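Local coordinates for protein acid phosphatase (Mycobacterium tuberculosis, PDB 2A6P) that hydrolyses phosphate monoesters with broad specificity, acts as a fructose-1,6-bisphosphatase in gluconeogenesis, and has negligible phosphoglycerate mutase activity, at residues A[120-123]-A[124-128]; A[152-155]-A[156-159]. One frame throughout, in Å; residues are numbered along the deposited sequence.

Contact 1: A[120-123]-A[124-128]; sequences AGES and VAQVN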
# COMPACT_ATOMS: atom_id res chain seq x y z
N ALA A 120 -28.21 0.49 12.26
CA ALA A 120 -29.25 0.77 11.28
C ALA A 120 -28.67 0.83 9.87
O ALA A 120 -29.30 1.36 8.95
CB ALA A 120 -29.97 2.09 11.61
N GLY A 121 -27.45 0.31 9.72
CA GLY A 121 -26.77 0.30 8.43
C GLY A 121 -26.14 -1.06 8.18
O GLY A 121 -26.68 -2.08 8.62
N GLU A 122 -25.00 -1.09 7.48
CA GLU A 122 -24.34 -2.36 7.19
C GLU A 122 -23.43 -2.83 8.32
O GLU A 122 -22.73 -2.04 8.95
CB GLU A 122 -23.50 -2.28 5.91
CG GLU A 122 -24.31 -2.23 4.63
CD GLU A 122 -23.44 -2.27 3.39
OE1 GLU A 122 -23.19 -3.37 2.86
OE2 GLU A 122 -22.99 -1.19 2.96
N SER A 123 -23.46 -4.14 8.56
CA SER A 123 -22.63 -4.74 9.59
C SER A 123 -21.35 -5.17 8.88
O SER A 123 -21.30 -5.21 7.65
CB SER A 123 -23.30 -5.97 10.17
OG SER A 123 -23.38 -6.97 9.18
N VAL A 124 -20.33 -5.51 9.67
CA VAL A 124 -19.05 -5.96 9.10
C VAL A 124 -19.29 -7.16 8.18
O VAL A 124 -18.80 -7.21 7.04
CB VAL A 124 -18.05 -6.33 10.24
CG1 VAL A 124 -16.76 -6.89 9.65
CG2 VAL A 124 -17.76 -5.10 11.10
N ALA A 125 -20.07 -8.12 8.67
CA ALA A 125 -20.39 -9.33 7.93
C ALA A 125 -20.94 -9.01 6.54
O ALA A 125 -20.53 -9.60 5.53
CB ALA A 125 -21.40 -10.17 8.71
N GLN A 126 -21.86 -8.06 6.48
CA GLN A 126 -22.46 -7.67 5.21
C GLN A 126 -21.46 -7.05 4.24
O GLN A 126 -21.50 -7.33 3.05
CB GLN A 126 -23.64 -6.72 5.46
CG GLN A 126 -24.87 -7.41 6.05
CD GLN A 126 -26.02 -6.47 6.28
OE1 GLN A 126 -25.96 -5.58 7.13
NE2 GLN A 126 -27.09 -6.64 5.51
N VAL A 127 -20.57 -6.22 4.75
CA VAL A 127 -19.60 -5.59 3.86
C VAL A 127 -18.54 -6.61 3.48
O VAL A 127 -18.01 -6.56 2.37
CB VAL A 127 -18.96 -4.35 4.50
CG1 VAL A 127 -17.96 -3.73 3.53
CG2 VAL A 127 -20.05 -3.33 4.83
N ASN A 128 -18.25 -7.53 4.39
CA ASN A 128 -17.27 -8.59 4.12
C ASN A 128 -17.72 -9.39 2.90
O ASN A 128 -16.92 -9.68 2.00
CB ASN A 128 -17.18 -9.54 5.33
CG ASN A 128 -16.25 -10.71 5.09
OD1 ASN A 128 -16.52 -11.59 4.28
ND2 ASN A 128 -15.13 -10.72 5.81

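Contact 2: A[152-155]-A[156-159]; sequences HGHF and SRAV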
# COMPACT_ATOMS: atom_id res chain seq x y z
N HIS A 152 -15.55 4.06 -3.14
CA HIS A 152 -15.34 4.90 -1.96
C HIS A 152 -14.21 4.46 -1.02
O HIS A 152 -13.65 3.37 -1.16
CB HIS A 152 -16.65 5.02 -1.18
CG HIS A 152 -17.80 5.52 -2.00
ND1 HIS A 152 -18.47 4.72 -2.90
CD2 HIS A 152 -18.36 6.75 -2.09
CE1 HIS A 152 -19.41 5.43 -3.50
NE2 HIS A 152 -19.36 6.66 -3.03
N GLY A 153 -13.91 5.31 -0.04
CA GLY A 153 -12.83 5.06 0.90
C GLY A 153 -12.86 3.73 1.62
O GLY A 153 -11.97 2.88 1.43
N HIS A 154 -13.88 3.54 2.46
CA HIS A 154 -13.98 2.30 3.22
C HIS A 154 -14.22 1.08 2.35
O HIS A 154 -13.54 0.07 2.53
CB HIS A 154 -15.05 2.45 4.31
CG HIS A 154 -14.66 3.39 5.41
ND1 HIS A 154 -15.58 4.01 6.23
CD2 HIS A 154 -13.44 3.82 5.82
CE1 HIS A 154 -14.94 4.78 7.10
NE2 HIS A 154 -13.64 4.68 6.87
N PHE A 155 -15.14 1.15 1.39
CA PHE A 155 -15.37 -0.02 0.56
C PHE A 155 -14.14 -0.42 -0.26
O PHE A 155 -13.83 -1.60 -0.37
CB PHE A 155 -16.57 0.15 -0.38
CG PHE A 155 -16.96 -1.13 -1.08
CD1 PHE A 155 -17.46 -2.21 -0.35
CD2 PHE A 155 -16.73 -1.30 -2.45
CE1 PHE A 155 -17.73 -3.44 -0.98
CE2 PHE A 155 -16.99 -2.54 -3.08
CZ PHE A 155 -17.49 -3.60 -2.35
N SER A 156 -13.44 0.55 -0.84
CA SER A 156 -12.24 0.25 -1.61
C SER A 156 -11.25 -0.50 -0.71
O SER A 156 -10.62 -1.47 -1.12
CB SER A 156 -11.59 1.53 -2.15
OG SER A 156 -12.39 2.14 -3.14
N ARG A 157 -11.10 -0.02 0.53
CA ARG A 157 -10.21 -0.66 1.48
C ARG A 157 -10.70 -2.07 1.79
O ARG A 157 -9.90 -2.96 2.05
CB ARG A 157 -10.19 0.09 2.80
CG ARG A 157 -9.60 1.46 2.81
CD ARG A 157 -9.45 1.79 4.28
NE ARG A 157 -9.50 3.21 4.56
CZ ARG A 157 -9.32 3.71 5.78
NH1 ARG A 157 -9.09 2.89 6.80
NH2 ARG A 157 -9.41 5.02 5.96
N ALA A 158 -12.02 -2.23 1.80
CA ALA A 158 -12.64 -3.52 2.07
C ALA A 158 -12.22 -4.46 0.96
O ALA A 158 -11.81 -5.60 1.22
CB ALA A 158 -14.16 -3.39 2.10
N VAL A 159 -12.36 -4.00 -0.28
CA VAL A 159 -11.98 -4.83 -1.41
C VAL A 159 -10.50 -5.21 -1.34
O VAL A 159 -10.14 -6.37 -1.52
CB VAL A 159 -12.25 -4.12 -2.74
CG1 VAL A 159 -11.69 -4.94 -3.90
CG2 VAL A 159 -13.76 -3.91 -2.89

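Contact 1: A[120-123]-A[124-128]
Ser123 and Gln126 exchange two hydrogen bonds between side chain and backbone at the start of helix 124-141. Gln126 N donates to Ser123 OG at 3.3 Å, and Ser123 N donates in return to Gln126 OE1 at 3.2 Å, a fairly straight bond (161° at the hydrogen) that lies a little off the plane of the amide carbonyl. Ser123 OG is wedged between its own backbone N and carbonyl carbon (chi1 66°), which turns it to the amide of the first turn. The Gln126 chain runs extended beyond CG, and its CG passes Ser123 OG at 3.5 Å. In the backbone, Val127 N closes the first helical turn on Ser123 O at 3.2 Å.

Van der Waals packing comes from Val127, whose CG2 lies along the side of Glu122, 3.8 Å from Glu122 CB, and also touches the carboxylate, 3.7 Å from Glu122 OE1; the two side chains cross nearly at right angles. The carboxylate is held from outside, by a salt bridge from OE1 to Arg130 and a hydrogen bond from Asp92 N to OE2. With Ser123 as N-cap, the reciprocal pair is a capping box, here joining a surface loop to helix 124-141 of the histidine phosphatase fold.

Contact 2: A[152-155]-A[156-159]
Ser156 grips His152 O twice. Its N donates to that oxygen at 2.8 Å and its OG at 2.6 Å, from opposite faces of the carbonyl plane; the hydroxyl sits above the plane, 35° out of it. Ser156 OG lies beside its own backbone N, opposite the carbonyl carbon (chi1 -68°), which folds the hydroxyl back over the preceding turn. One turn on, Val159 CG2 packs over one face of the Phe155 ring in a CH-pi contact, 4.0 Å from the ring centroid, and comes within 3.5 Å of Phe155 CE2. Ala158 CB touches the same ring obliquely at CD1.

His154 and Arg157 run side by side in the same direction. The histidine presents an edge, its CD2 standing 4.0 Å above the centre of the guanidinium plane, and the two planes are 83° apart. Arg157 CG also presses on Gly153 O at 3.1 Å.

These are the first two turns of helix 153-163, which follows strand 147-151 of the central sheet. His152 is its N-cap residue and, by similarity, the transition-state stabiliser of this histidine phosphatase. The His152 side chain leaves the backbone on the side away from residues 156-159, and its ring meets that of His18, the inferred phosphohistidine, while the bonds from Ser156 hold the carbonyl behind it.

Farther out, Glu90 accepts from the backbone N atoms of His154 and Phe155. Ser156 and Val159 pack on strand 13-17, whereas Phe155 and Ala158 face helix 124-141. The Arg157 guanidinium crosses the dimer interface: NH2 forms a salt bridge with Glu187 of the second subunit, and NH1 donates to Gly171 O within its own chain.

Contact 1 starts helix 124-141 and contact 2 starts helix 153-163; their centres are about 13 Å apart, and Val127 is one of the residues through which the two helices meet. Its CG1 lies 4.1 Å from Ala158 CB and 4.2 Å from Phe155 CD1, while its other methyl belongs to contact 1. Contact 2 is at the active site, with the His152 side chain about 3 Å from those of His18 and Glu90 and from a bound glycerol, and about 4 Å from a sulfate. Contact 1 stands farther back: the side chains of Val127 and Glu90 are about 7 Å apart, those of Glu122 and His152 about 9 Å.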